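Local coordinates for AAR187Cp (Eremothecium gossypii, PDB 3ZIL), which probably regulates the establishment of sister-chromatid cohesion by acting on cohesin, and is the Wpl1 protein, whose Wap1 domain makes up this chain, at residues Thr76-Lys81 against Asn110-Leu115; Lys81-Leu85 against Asp118-Pro122; Arg39-Met43 against Trp71-Gly75; Arg98-Trp103 against Thr157-Tyr161. All coordinates share one frame; numbering follows the deposited sequence.

In the fold
The chain runs through an all-helical domain, and these contacts tie its first helices together. Contact 3 comes first: it closes the hairpin of helices 36-52 and 54-72 by joining the start of one to the end of the other, and its second segment runs straight into contact 1. There the loop 76-81 meets helix 108-116. Contact 2 follows at once, sharing K81 and one water with contact 1, and sets the start of helix 81-93 against the loop 118-122. Contact 4 brings the loop 98-103 to the end of helix 147-158. Contacts 1, 2 and 4 cross one another along the chain, whereas contact 3 closes before any of them opens.

Contact 1. Residues Thr76-Lys81 against Asn110-Leu115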
loop_
_atom_site.group_PDB
_atom_site.type_symbol
_atom_site.label_atom_id
_atom_site.label_comp_id
_atom_site.label_asym_id
_atom_site.label_seq_id
_atom_site.Cartn_x
_atom_site.Cartn_y
_atom_site.Cartn_z
ATOM N N THR A 76 -0.366 -21.584 -15.838
ATOM C CA THR A 76 -0.032 -20.163 -15.613
ATOM C C THR A 76 1.495 -20.177 -15.521
ATOM O O THR A 76 2.092 -21.120 -14.997
ATOM C CB THR A 76 -0.635 -19.642 -14.318
ATOM O OG1 THR A 76 -0.306 -20.557 -13.291
ATOM C CG2 THR A 76 -2.171 -19.604 -14.334
ATOM N N ASP A 77 2.134 -19.186 -16.099
ATOM C CA ASP A 77 3.570 -19.058 -16.003
ATOM C C ASP A 77 3.862 -17.568 -16.139
ATOM O O ASP A 77 3.550 -16.999 -17.171
ATOM C CB ASP A 77 4.225 -19.850 -17.169
ATOM C CG ASP A 77 5.745 -19.756 -17.171
ATOM O OD1 ASP A 77 6.339 -18.895 -16.491
ATOM O OD2 ASP A 77 6.346 -20.533 -17.905
ATOM N N PRO A 78 4.419 -16.926 -15.076
ATOM C CA PRO A 78 4.714 -15.500 -15.170
ATOM C C PRO A 78 5.774 -15.133 -16.217
ATOM O O PRO A 78 5.855 -13.972 -16.610
ATOM C CB PRO A 78 5.159 -15.132 -13.758
ATOM C CG PRO A 78 5.752 -16.359 -13.221
ATOM C CD PRO A 78 4.986 -17.516 -13.836
ATOM N N LYS A 79 6.521 -16.116 -16.719
ATOM C CA LYS A 79 7.485 -15.857 -17.798
ATOM C C LYS A 79 6.810 -15.736 -19.162
ATOM O O LYS A 79 7.407 -15.214 -20.079
ATOM C CB LYS A 79 8.587 -16.930 -17.853
ATOM C CG LYS A 79 9.611 -16.815 -16.725
ATOM C CD LYS A 79 10.325 -18.159 -16.571
ATOM C CE LYS A 79 11.370 -18.108 -15.480
ATOM N NZ LYS A 79 11.719 -19.507 -15.055
ATOM N N GLN A 80 5.566 -16.192 -19.297
ATOM C CA GLN A 80 4.903 -16.068 -20.610
ATOM C C GLN A 80 4.073 -14.841 -20.533
ATOM O O GLN A 80 2.946 -14.882 -20.051
ATOM C CB GLN A 80 4.091 -17.323 -20.953
ATOM C CG GLN A 80 5.038 -18.526 -21.115
ATOM C CD GLN A 80 4.379 -19.891 -21.100
ATOM O OE1 GLN A 80 3.153 -20.044 -21.065
ATOM N NE2 GLN A 80 5.204 -20.905 -21.125
ATOM N N LYS A 81 4.633 -13.735 -21.002
ATOM C CA LYS A 81 4.011 -12.436 -20.678
ATOM C C LYS A 81 2.702 -12.191 -21.419
ATOM O O LYS A 81 1.779 -11.624 -20.836
ATOM C CB LYS A 81 4.959 -11.288 -20.907
ATOM C CG LYS A 81 6.218 -11.302 -20.057
ATOM C CD LYS A 81 5.809 -10.854 -18.644
ATOM C CE LYS A 81 6.994 -10.866 -17.720
ATOM N NZ LYS A 81 6.442 -11.064 -16.373
ATOM N N ASN A 110 3.145 -17.656 -6.580
ATOM C CA ASN A 110 3.988 -18.051 -7.784
ATOM C C ASN A 110 3.576 -17.448 -9.157
ATOM O O ASN A 110 4.216 -17.742 -10.172
ATOM C CB ASN A 110 4.039 -19.584 -7.856
ATOM C CG ASN A 110 4.444 -20.181 -6.506
ATOM O OD1 ASN A 110 5.496 -19.897 -6.026
ATOM N ND2 ASN A 110 3.568 -20.898 -5.863
ATOM N N PHE A 111 2.478 -16.679 -9.238
ATOM C CA PHE A 111 2.044 -16.184 -10.577
ATOM C C PHE A 111 1.770 -14.689 -10.430
ATOM O O PHE A 111 2.408 -13.875 -11.042
ATOM C CB PHE A 111 0.726 -16.913 -11.007
ATOM C CG PHE A 111 0.115 -16.425 -12.307
ATOM C CD1 PHE A 111 0.864 -16.396 -13.486
ATOM C CD2 PHE A 111 -1.243 -16.095 -12.365
ATOM C CE1 PHE A 111 0.303 -15.957 -14.667
ATOM C CE2 PHE A 111 -1.835 -15.647 -13.548
ATOM C CZ PHE A 111 -1.048 -15.592 -14.716
ATOM N N ILE A 112 0.798 -14.365 -9.593
ATOM C CA ILE A 112 0.332 -12.993 -9.479
ATOM C C ILE A 112 1.462 -12.094 -8.933
ATOM O O ILE A 112 1.709 -11.054 -9.512
ATOM C CB ILE A 112 -0.912 -12.905 -8.579
ATOM C CG1 ILE A 112 -2.150 -13.488 -9.288
ATOM C CG2 ILE A 112 -1.198 -11.482 -8.100
ATOM C CD1 ILE A 112 -2.688 -12.707 -10.509
ATOM N N LEU A 113 2.089 -12.460 -7.806
ATOM C CA LEU A 113 3.142 -11.597 -7.189
ATOM C C LEU A 113 4.296 -11.381 -8.162
ATOM O O LEU A 113 4.682 -10.251 -8.416
ATOM C CB LEU A 113 3.632 -12.144 -5.802
ATOM C CG LEU A 113 4.965 -11.628 -5.199
ATOM C CD1 LEU A 113 4.972 -10.097 -5.058
ATOM C CD2 LEU A 113 5.327 -12.288 -3.858
ATOM N N PRO A 114 4.790 -12.465 -8.801
ATOM C CA PRO A 114 5.821 -12.231 -9.829
ATOM C C PRO A 114 5.411 -11.314 -10.919
ATOM O O PRO A 114 6.208 -10.425 -11.327
ATOM C CB PRO A 114 6.053 -13.648 -10.423
ATOM C CG PRO A 114 5.898 -14.511 -9.252
ATOM C CD PRO A 114 4.679 -13.909 -8.511
ATOM N N LEU A 115 4.232 -11.531 -11.497
ATOM C CA LEU A 115 3.792 -10.619 -12.512
ATOM C C LEU A 115 3.670 -9.191 -11.951
ATOM O O LEU A 115 4.090 -8.191 -12.617
ATOM C CB LEU A 115 2.432 -11.019 -13.024
ATOM C CG LEU A 115 2.262 -12.240 -13.937
ATOM C CD1 LEU A 115 0.748 -12.362 -14.216
ATOM C CD2 LEU A 115 3.143 -11.954 -15.116
HETATM O O HOH W 1 4.830 -8.790 -15.287
#
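With CG anti to the backbone N (chi1 175°), F111 swings its ring so that one face meets T76, whose chi1 of 50° turns OG1 aside from that ring. CB of T76 then stands almost on the ring normal, 3.7 Å from the centroid of F111, in a CH-pi contact. The partner of helix 108-116 is the loop entering helix 81-93, built as a type I beta turn from D77 to Q80 that closes with Q80 N to D77 O. An Asx turn reinforces it: K79 N donates to OD1 of D77 from above the carboxylate plane. The face of the F111 ring opposite T76 is covered toward its rim by CD1 of L115, so the phenyl is held between two aliphatic groups, with P78 N at its edge. The P78 ring fits against the helix itself, its CB 3.8 Å from CB of P114 and its CG 3.7 Å from the carbonyl O of N110. The helix is irregular here, with a wider pi-type turn at 110-112 and a kink at P114, whose imide nitrogen has no hydrogen to offer the preceding turn. K81 bends back over the turn, and its NZ donates to P78 O at 3.0 Å. The same NZ donates a hydrogen bond to a water 3.0 Å away, which in turn donates to the carbonyl O of L115 at 2.8 Å.

Contact 2. Residues Lys81-Leu85 against Asp118-Pro122; sequences KVTSL and DEVFP
K81 reaches along the loop 118-122 and crosses two of its side chains at different angles. Near its base it crosses the P122 side chain at about a right angle, with CB 3.5 Å from CD of P122, while farther out it passes obliquely over D118. A bend at chi2 (-76°) followed by an extended outer chain carries the ammonium past V120 O, which lies 3.7 Å from CE of K81, to the carboxylate. The salt bridge from NZ of K81 to OD2 of D118 spans 3.1 Å and comes in from above the carboxylate plane. Besides the carboxylate, NZ holds P78 O and a water that donates to the backbone O of D118, so the loop is gripped both directly and through solvent. A methionine in place of K81 would probably leave D118 without its cationic mate and the bridging water with one link fewer. F121 turns its ring edge to the helix: CE1 lies 3.5 Å from O of K81, near the ring plane. L85 crosses this phenyl at about a right angle, its CD2 meeting CZ of F121 at 3.7 Å. One face of the phenyl is covered toward its rim by CD of the next residue, P122, so F121 and P122 together pack against the first turn of helix 81-93. V82 adds a looser touch, CG2 to CG of P122 at 4.3 Å. The contact lies at the surface, where T147 of helix 147-158 touches K81, L85 and F121, and Y135 of helix 129-141 packs on V82 and F121.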
loop_
_atom_site.group_PDB
_atom_site.type_symbol
_atom_site.label_atom_id
_atom_site.label_comp_id
_atom_site.label_asym_id
_atom_site.label_seq_id
_atom_site.Cartn_x
_atom_site.Cartn_y
_atom_site.Cartn_z
ATOM N N LYS A 81 4.633 -13.735 -21.002
ATOM C CA LYS A 81 4.011 -12.436 -20.678
ATOM C C LYS A 81 2.702 -12.191 -21.419
ATOM O O LYS A 81 1.779 -11.624 -20.836
ATOM C CB LYS A 81 4.959 -11.288 -20.907
ATOM C CG LYS A 81 6.218 -11.302 -20.057
ATOM C CD LYS A 81 5.809 -10.854 -18.644
ATOM C CE LYS A 81 6.994 -10.866 -17.720
ATOM N NZ LYS A 81 6.442 -11.064 -16.373
ATOM N N VAL A 82 2.596 -12.632 -22.688
ATOM C CA VAL A 82 1.438 -12.284 -23.475
ATOM C C VAL A 82 0.246 -13.125 -22.988
ATOM O O VAL A 82 -0.825 -12.600 -22.749
ATOM C CB VAL A 82 1.634 -12.413 -25.029
ATOM C CG1 VAL A 82 0.264 -12.276 -25.709
ATOM C CG2 VAL A 82 2.601 -11.374 -25.549
ATOM N N THR A 83 0.501 -14.395 -22.703
ATOM C CA THR A 83 -0.531 -15.283 -22.198
ATOM C C THR A 83 -1.024 -14.761 -20.843
ATOM O O THR A 83 -2.226 -14.735 -20.579
ATOM C CB THR A 83 0.026 -16.698 -22.116
ATOM O OG1 THR A 83 0.269 -17.149 -23.459
ATOM C CG2 THR A 83 -0.928 -17.659 -21.471
ATOM N N SER A 84 -0.075 -14.359 -20.008
ATOM C CA SER A 84 -0.370 -13.820 -18.638
ATOM C C SER A 84 -1.259 -12.555 -18.645
ATOM O O SER A 84 -2.195 -12.399 -17.834
ATOM C CB SER A 84 0.999 -13.570 -17.999
ATOM O OG SER A 84 1.513 -14.813 -17.588
ATOM N N LEU A 85 -0.969 -11.667 -19.597
ATOM C CA LEU A 85 -1.811 -10.537 -19.884
ATOM C C LEU A 85 -3.252 -10.889 -20.277
ATOM O O LEU A 85 -4.211 -10.306 -19.753
ATOM C CB LEU A 85 -1.196 -9.671 -20.954
ATOM C CG LEU A 85 -1.930 -8.300 -21.036
ATOM C CD1 LEU A 85 -1.805 -7.472 -19.741
ATOM C CD2 LEU A 85 -1.449 -7.485 -22.252
ATOM N N ASP A 118 7.206 -7.288 -11.895
ATOM C CA ASP A 118 8.109 -7.288 -13.012
ATOM C C ASP A 118 7.610 -6.302 -14.108
ATOM O O ASP A 118 6.698 -6.640 -14.887
ATOM C CB ASP A 118 8.200 -8.715 -13.544
ATOM C CG ASP A 118 9.140 -8.835 -14.722
ATOM O OD1 ASP A 118 9.848 -7.846 -15.140
ATOM O OD2 ASP A 118 9.081 -9.888 -15.308
ATOM N N GLU A 119 8.274 -5.152 -14.219
ATOM C CA GLU A 119 7.884 -4.088 -15.157
ATOM C C GLU A 119 8.232 -4.375 -16.638
ATOM O O GLU A 119 7.841 -3.639 -17.526
ATOM C CB GLU A 119 8.442 -2.683 -14.769
ATOM C CG GLU A 119 8.364 -2.196 -13.299
ATOM C CD GLU A 119 9.522 -2.735 -12.404
ATOM O OE1 GLU A 119 9.777 -3.930 -12.401
ATOM O OE2 GLU A 119 10.134 -2.004 -11.619
ATOM N N VAL A 120 8.943 -5.431 -16.916
ATOM C CA VAL A 120 9.376 -5.616 -18.300
ATOM C C VAL A 120 8.286 -6.320 -19.028
ATOM O O VAL A 120 7.800 -7.362 -18.564
ATOM C CB VAL A 120 10.599 -6.518 -18.415
ATOM C CG1 VAL A 120 11.836 -5.783 -17.914
ATOM C CG2 VAL A 120 10.335 -7.918 -17.800
ATOM N N PHE A 121 7.814 -5.705 -20.093
ATOM C CA PHE A 121 6.745 -6.302 -20.873
ATOM C C PHE A 121 7.144 -6.256 -22.354
ATOM O O PHE A 121 7.564 -5.205 -22.810
ATOM C CB PHE A 121 5.413 -5.601 -20.601
ATOM C CG PHE A 121 4.252 -6.426 -21.039
ATOM C CD1 PHE A 121 3.828 -7.493 -20.271
ATOM C CD2 PHE A 121 3.628 -6.193 -22.276
ATOM C CE1 PHE A 121 2.758 -8.290 -20.707
ATOM C CE2 PHE A 121 2.620 -7.018 -22.724
ATOM C CZ PHE A 121 2.193 -8.074 -21.953
ATOM N N PRO A 122 7.020 -7.379 -23.104
ATOM C CA PRO A 122 7.432 -7.274 -24.527
ATOM C C PRO A 122 6.587 -6.288 -25.345
ATOM O O PRO A 122 5.362 -6.182 -25.151
ATOM C CB PRO A 122 7.165 -8.697 -25.081
ATOM C CG PRO A 122 6.107 -9.268 -24.145
ATOM C CD PRO A 122 6.497 -8.731 -22.787
HETATM O O HOH W 1 4.830 -8.790 -15.287
#

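Contact 3. Residues Arg39-Met43 against Trp71-Gly75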
loop_
_atom_site.group_PDB
_atom_site.type_symbol
_atom_site.label_atom_id
_atom_site.label_comp_id
_atom_site.label_asym_id
_atom_site.label_seq_id
_atom_site.Cartn_x
_atom_site.Cartn_y
_atom_site.Cartn_z
ATOM N N ARG A 39 -2.329 -22.467 -28.160
ATOM C CA ARG A 39 -3.108 -22.120 -26.950
ATOM C C ARG A 39 -3.228 -20.606 -26.842
ATOM O O ARG A 39 -4.359 -20.022 -26.768
ATOM C CB ARG A 39 -2.460 -22.721 -25.703
ATOM C CG ARG A 39 -3.063 -22.239 -24.360
ATOM C CD ARG A 39 -2.486 -23.041 -23.159
ATOM N NE ARG A 39 -2.590 -22.404 -21.832
ATOM C CZ ARG A 39 -3.688 -22.223 -21.101
ATOM N NH1 ARG A 39 -4.929 -22.519 -21.574
ATOM N NH2 ARG A 39 -3.558 -21.654 -19.887
ATOM N N ARG A 40 -2.062 -19.962 -26.843
ATOM C CA ARG A 40 -2.029 -18.491 -26.769
ATOM C C ARG A 40 -2.942 -17.832 -27.830
ATOM O O ARG A 40 -3.583 -16.805 -27.544
ATOM C CB ARG A 40 -0.613 -17.955 -26.911
ATOM C CG ARG A 40 -0.581 -16.454 -26.813
ATOM C CD ARG A 40 0.806 -15.876 -26.971
ATOM N NE ARG A 40 1.455 -15.798 -28.290
ATOM C CZ ARG A 40 0.893 -15.859 -29.472
ATOM N NH1 ARG A 40 -0.415 -16.013 -29.576
ATOM N NH2 ARG A 40 1.655 -15.756 -30.562
ATOM N N ASN A 41 -2.942 -18.407 -29.039
ATOM C CA ASN A 41 -3.685 -17.833 -30.146
ATOM C C ASN A 41 -5.191 -17.993 -29.980
ATOM O O ASN A 41 -5.964 -17.044 -30.256
ATOM C CB ASN A 41 -3.182 -18.399 -31.491
ATOM C CG ASN A 41 -1.826 -17.763 -31.914
ATOM O OD1 ASN A 41 -1.238 -16.968 -31.176
ATOM N ND2 ASN A 41 -1.332 -18.130 -33.049
ATOM N N ASN A 42 -5.614 -19.169 -29.502
ATOM C CA ASN A 42 -7.018 -19.351 -29.189
ATOM C C ASN A 42 -7.381 -18.381 -28.055
ATOM O O ASN A 42 -8.473 -17.828 -28.069
ATOM C CB ASN A 42 -7.355 -20.791 -28.753
ATOM C CG ASN A 42 -7.325 -21.782 -29.949
ATOM O OD1 ASN A 42 -7.436 -22.958 -29.779
ATOM N ND2 ASN A 42 -7.187 -21.279 -31.119
ATOM N N MET A 43 -6.506 -18.224 -27.071
ATOM C CA MET A 43 -6.904 -17.349 -25.884
ATOM C C MET A 43 -7.059 -15.902 -26.401
ATOM O O MET A 43 -7.977 -15.133 -25.982
ATOM C CB MET A 43 -5.875 -17.468 -24.719
ATOM C CG MET A 43 -6.304 -16.640 -23.448
ATOM S SD MET A 43 -4.993 -17.007 -22.206
ATOM C CE MET A 43 -5.249 -18.736 -21.792
ATOM N N TRP A 71 -10.112 -23.826 -18.424
ATOM C CA TRP A 71 -9.349 -23.772 -19.665
ATOM C C TRP A 71 -8.362 -22.624 -19.653
ATOM O O TRP A 71 -7.154 -22.866 -19.870
ATOM C CB TRP A 71 -10.261 -23.739 -20.932
ATOM C CG TRP A 71 -9.435 -23.785 -22.193
ATOM C CD1 TRP A 71 -8.980 -24.909 -22.853
ATOM C CD2 TRP A 71 -8.860 -22.651 -22.922
ATOM N NE1 TRP A 71 -8.236 -24.562 -23.978
ATOM C CE2 TRP A 71 -8.147 -23.218 -24.077
ATOM C CE3 TRP A 71 -8.958 -21.244 -22.797
ATOM C CZ2 TRP A 71 -7.479 -22.420 -24.995
ATOM C CZ3 TRP A 71 -8.287 -20.454 -23.728
ATOM C CH2 TRP A 71 -7.558 -21.023 -24.805
ATOM N N CYS A 72 -8.801 -21.390 -19.331
ATOM C CA CYS A 72 -7.869 -20.263 -19.334
ATOM C C CYS A 72 -6.744 -20.469 -18.307
ATOM O O CYS A 72 -5.613 -20.084 -18.553
ATOM C CB CYS A 72 -8.541 -18.889 -19.065
ATOM S SG CYS A 72 -9.763 -18.449 -20.368
ATOM N N PHE A 73 -7.036 -21.054 -17.158
ATOM C CA PHE A 73 -6.037 -21.002 -16.044
ATOM C C PHE A 73 -5.436 -22.337 -15.804
ATOM O O PHE A 73 -4.854 -22.561 -14.777
ATOM C CB PHE A 73 -6.609 -20.387 -14.761
ATOM C CG PHE A 73 -7.025 -18.959 -14.952
ATOM C CD1 PHE A 73 -6.071 -17.966 -15.035
ATOM C CD2 PHE A 73 -8.376 -18.613 -15.153
ATOM C CE1 PHE A 73 -6.458 -16.620 -15.237
ATOM C CE2 PHE A 73 -8.763 -17.295 -15.360
ATOM C CZ PHE A 73 -7.787 -16.294 -15.435
ATOM N N GLN A 74 -5.550 -23.223 -16.788
ATOM C CA GLN A 74 -5.001 -24.611 -16.626
ATOM C C GLN A 74 -3.458 -24.571 -16.409
ATOM O O GLN A 74 -2.897 -25.323 -15.607
ATOM C CB GLN A 74 -5.367 -25.509 -17.844
ATOM C CG GLN A 74 -5.160 -26.982 -17.517
ATOM C CD GLN A 74 -5.324 -27.913 -18.718
ATOM O OE1 GLN A 74 -5.578 -27.464 -19.845
ATOM N NE2 GLN A 74 -5.216 -29.228 -18.470
ATOM N N GLY A 75 -2.800 -23.714 -17.162
ATOM C CA GLY A 75 -1.381 -23.448 -16.990
ATOM C C GLY A 75 -1.210 -21.946 -16.789
ATOM O O GLY A 75 -1.869 -21.109 -17.477
#
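R39 reaches in extended form from helix 36-52 to the backbone at the end of helix 54-72, and this is a tightly held part of the contact. Its NH1 donates to O of W71 at 2.8 Å (156°), while NH2 divides itself between O of C72 at 2.9 Å and O of G75 at 3.0 Å. NH2 meets G75 O in the carbonyl plane, on a lone pair, but C72 O from above its plane. Three bonds thus fix the rotation of the guanidinium, and CE of M43 lies over one face, toward its rim. The two helices form a hairpin, with R39 near the start of one and its acceptors at the end of the other and in the loop just beyond. An alanine in place of R39 would probably cost the three carbonyls their shared cationic donor, leaving them to N31 and Q87. NH1 of R39 also lies over one face of the W71 indole, which, with CG anti to its N (chi1 -176°), puts CH2 3.9 Å from CB of M43, and NE1 donates to S29 O. The outer side is looser: exposed Q74 scarcely touches helix 36-52 and bonds through OE1 to ND2 of N31.

Contact 4. Residues Arg98-Trp103 against Thr157-Tyr161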
loop_
_atom_site.group_PDB
_atom_site.type_symbol
_atom_site.label_atom_id
_atom_site.label_comp_id
_atom_site.label_asym_id
_atom_site.label_seq_id
_atom_site.Cartn_x
_atom_site.Cartn_y
_atom_site.Cartn_z
ATOM N N ARG A 98 -16.321 -14.062 -5.154
ATOM C CA ARG A 98 -15.175 -13.815 -4.253
ATOM C C ARG A 98 -14.575 -15.067 -3.548
ATOM O O ARG A 98 -13.347 -15.208 -3.413
ATOM C CB ARG A 98 -15.451 -12.673 -3.205
ATOM C CG ARG A 98 -14.146 -12.134 -2.548
ATOM C CD ARG A 98 -14.197 -10.723 -1.896
ATOM N NE ARG A 98 -13.187 -9.757 -2.416
ATOM C CZ ARG A 98 -11.864 -9.780 -2.171
ATOM N NH1 ARG A 98 -11.354 -10.749 -1.409
ATOM N NH2 ARG A 98 -11.035 -8.849 -2.703
ATOM N N HIS A 99 -15.434 -15.971 -3.130
ATOM C CA HIS A 99 -14.999 -17.109 -2.324
ATOM C C HIS A 99 -14.889 -18.373 -3.149
ATOM O O HIS A 99 -14.689 -19.475 -2.615
ATOM C CB HIS A 99 -16.044 -17.329 -1.247
ATOM C CG HIS A 99 -17.467 -17.468 -1.816
ATOM N ND1 HIS A 99 -18.129 -16.436 -2.389
ATOM C CD2 HIS A 99 -18.328 -18.590 -1.920
ATOM C CE1 HIS A 99 -19.363 -16.863 -2.797
ATOM N NE2 HIS A 99 -19.468 -18.172 -2.525
ATOM N N ASP A 100 -15.040 -18.269 -4.457
ATOM C CA ASP A 100 -14.843 -19.450 -5.283
ATOM C C ASP A 100 -13.363 -19.955 -5.166
ATOM O O ASP A 100 -12.402 -19.231 -5.481
ATOM C CB ASP A 100 -15.198 -19.085 -6.695
ATOM C CG ASP A 100 -15.330 -20.286 -7.602
ATOM O OD1 ASP A 100 -14.504 -21.223 -7.501
ATOM O OD2 ASP A 100 -16.256 -20.221 -8.461
ATOM N N LYS A 101 -13.178 -21.195 -4.746
ATOM C CA LYS A 101 -11.829 -21.698 -4.613
ATOM C C LYS A 101 -11.015 -21.762 -5.929
ATOM O O LYS A 101 -9.781 -21.944 -5.875
ATOM C CB LYS A 101 -11.856 -23.083 -3.981
ATOM C CG LYS A 101 -12.323 -23.061 -2.526
ATOM C CD LYS A 101 -11.914 -24.370 -1.858
ATOM C CE LYS A 101 -13.062 -24.948 -1.071
ATOM N NZ LYS A 101 -13.341 -24.076 0.104
ATOM N N ARG A 102 -11.678 -21.629 -7.083
ATOM C CA ARG A 102 -10.960 -21.734 -8.344
ATOM C C ARG A 102 -10.185 -20.438 -8.600
ATOM O O ARG A 102 -9.436 -20.364 -9.534
ATOM C CB ARG A 102 -11.888 -22.090 -9.530
ATOM C CG ARG A 102 -12.319 -23.566 -9.507
ATOM C CD ARG A 102 -13.477 -23.752 -10.498
ATOM N NE ARG A 102 -13.581 -25.163 -10.826
ATOM C CZ ARG A 102 -14.607 -25.950 -10.413
ATOM N NH1 ARG A 102 -15.653 -25.436 -9.754
ATOM N NH2 ARG A 102 -14.676 -27.227 -10.778
ATOM N N TRP A 103 -10.343 -19.438 -7.722
ATOM C CA TRP A 103 -9.409 -18.330 -7.719
ATOM C C TRP A 103 -7.976 -18.816 -7.401
ATOM O O TRP A 103 -7.021 -18.258 -7.936
ATOM C CB TRP A 103 -9.860 -17.251 -6.736
ATOM C CG TRP A 103 -10.868 -16.253 -7.274
ATOM C CD1 TRP A 103 -12.209 -16.118 -6.889
ATOM C CD2 TRP A 103 -10.675 -15.231 -8.305
ATOM N NE1 TRP A 103 -12.818 -15.123 -7.573
ATOM C CE2 TRP A 103 -11.960 -14.535 -8.437
ATOM C CE3 TRP A 103 -9.596 -14.813 -9.077
ATOM C CZ2 TRP A 103 -12.150 -13.468 -9.321
ATOM C CZ3 TRP A 103 -9.804 -13.743 -9.993
ATOM C CH2 TRP A 103 -11.042 -13.094 -10.103
ATOM N N THR A 157 -8.043 -6.180 -6.548
ATOM C CA THR A 157 -9.526 -5.994 -6.793
ATOM C C THR A 157 -10.300 -7.256 -6.398
ATOM O O THR A 157 -11.404 -7.191 -5.884
ATOM C CB THR A 157 -9.845 -5.615 -8.261
ATOM O OG1 THR A 157 -9.151 -4.426 -8.604
ATOM C CG2 THR A 157 -11.410 -5.421 -8.543
ATOM N N TYR A 158 -9.736 -8.404 -6.700
ATOM C CA TYR A 158 -10.418 -9.701 -6.549
ATOM C C TYR A 158 -9.749 -10.535 -5.474
ATOM O O TYR A 158 -10.327 -11.460 -4.993
ATOM C CB TYR A 158 -10.355 -10.466 -7.904
ATOM C CG TYR A 158 -11.077 -9.708 -8.992
ATOM C CD1 TYR A 158 -12.452 -9.539 -8.950
ATOM C CD2 TYR A 158 -10.346 -9.085 -10.055
ATOM C CE1 TYR A 158 -13.123 -8.759 -9.953
ATOM C CE2 TYR A 158 -10.987 -8.290 -10.996
ATOM C CZ TYR A 158 -12.388 -8.184 -10.976
ATOM O OH TYR A 158 -12.999 -7.416 -11.971
ATOM N N LEU A 159 -8.513 -10.222 -5.092
ATOM C CA LEU A 159 -7.822 -11.190 -4.247
ATOM C C LEU A 159 -7.290 -10.533 -2.999
ATOM O O LEU A 159 -6.297 -10.994 -2.441
ATOM C CB LEU A 159 -6.701 -11.883 -5.016
ATOM C CG LEU A 159 -7.100 -12.647 -6.283
ATOM C CD1 LEU A 159 -5.857 -13.080 -7.062
ATOM C CD2 LEU A 159 -8.021 -13.821 -5.905
ATOM N N LEU A 160 -7.900 -9.428 -2.574
ATOM C CA LEU A 160 -7.450 -8.808 -1.327
ATOM C C LEU A 160 -7.903 -9.835 -0.245
ATOM O O LEU A 160 -7.797 -9.582 0.925
ATOM C CB LEU A 160 -8.023 -7.396 -1.157
ATOM C CG LEU A 160 -7.221 -6.276 -0.430
ATOM C CD1 LEU A 160 -5.787 -6.161 -0.913
ATOM C CD2 LEU A 160 -7.877 -4.908 -0.529
ATOM N N TYR A 161 -8.414 -10.987 -0.731
ATOM C CA TYR A 161 -8.528 -12.325 -0.069
ATOM C C TYR A 161 -8.082 -12.271 1.366
ATOM O O TYR A 161 -8.666 -11.504 2.105
ATOM C CB TYR A 161 -7.804 -13.457 -0.863
ATOM C CG TYR A 161 -8.681 -14.539 -1.488
ATOM C CD1 TYR A 161 -10.064 -14.601 -1.232
ATOM C CD2 TYR A 161 -8.118 -15.531 -2.315
ATOM C CE1 TYR A 161 -10.858 -15.598 -1.801
ATOM C CE2 TYR A 161 -8.909 -16.535 -2.884
ATOM C CZ TYR A 161 -10.279 -16.564 -2.624
ATOM O OH TYR A 161 -11.083 -17.555 -3.172
#
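Aromatic packing joins W103 to Y158, and it is chiefly a CH-pi contact. CB of Y158 sits over the indole face, 3.9 Å from the centroid of the six-membered ring of W103. The two rings are nearly parallel, at 16°, but slid apart with centroids 5.3 Å from each other, so they barely overlap. Aliphatic packing continues on the six-membered ring at CE3 of W103, which CD2 of L159 meets at 3.7 Å. With chi1 of -59°, CG of L159 lies beside the backbone N, and the branch is directed at the tryptophan. Polar contacts lie farther out and are less definite. R98, bent at chi3, lays its guanidinium over the backbone of the helix end, with Y158 O 3.4 Å above one face toward the rim. Its placing against residues 160-161 is doubtful, and no clear hydrogen bond crosses the contact. Y161 is poorly ordered, so the approach of its OH to O of D100, 3.1 Å, is doubtful too. Within the loop itself an Asx turn holds the 3-10 segment: R102 N donates to OD1 of D100 at 2.9 Å. W103 is fastened by NE1 to L97 O and meets W69 of helix 54-72 edge-to-face. Y158 OH bonds to D92 of helix 81-93, and L160 packs on L190 and N193 of helix 185-193.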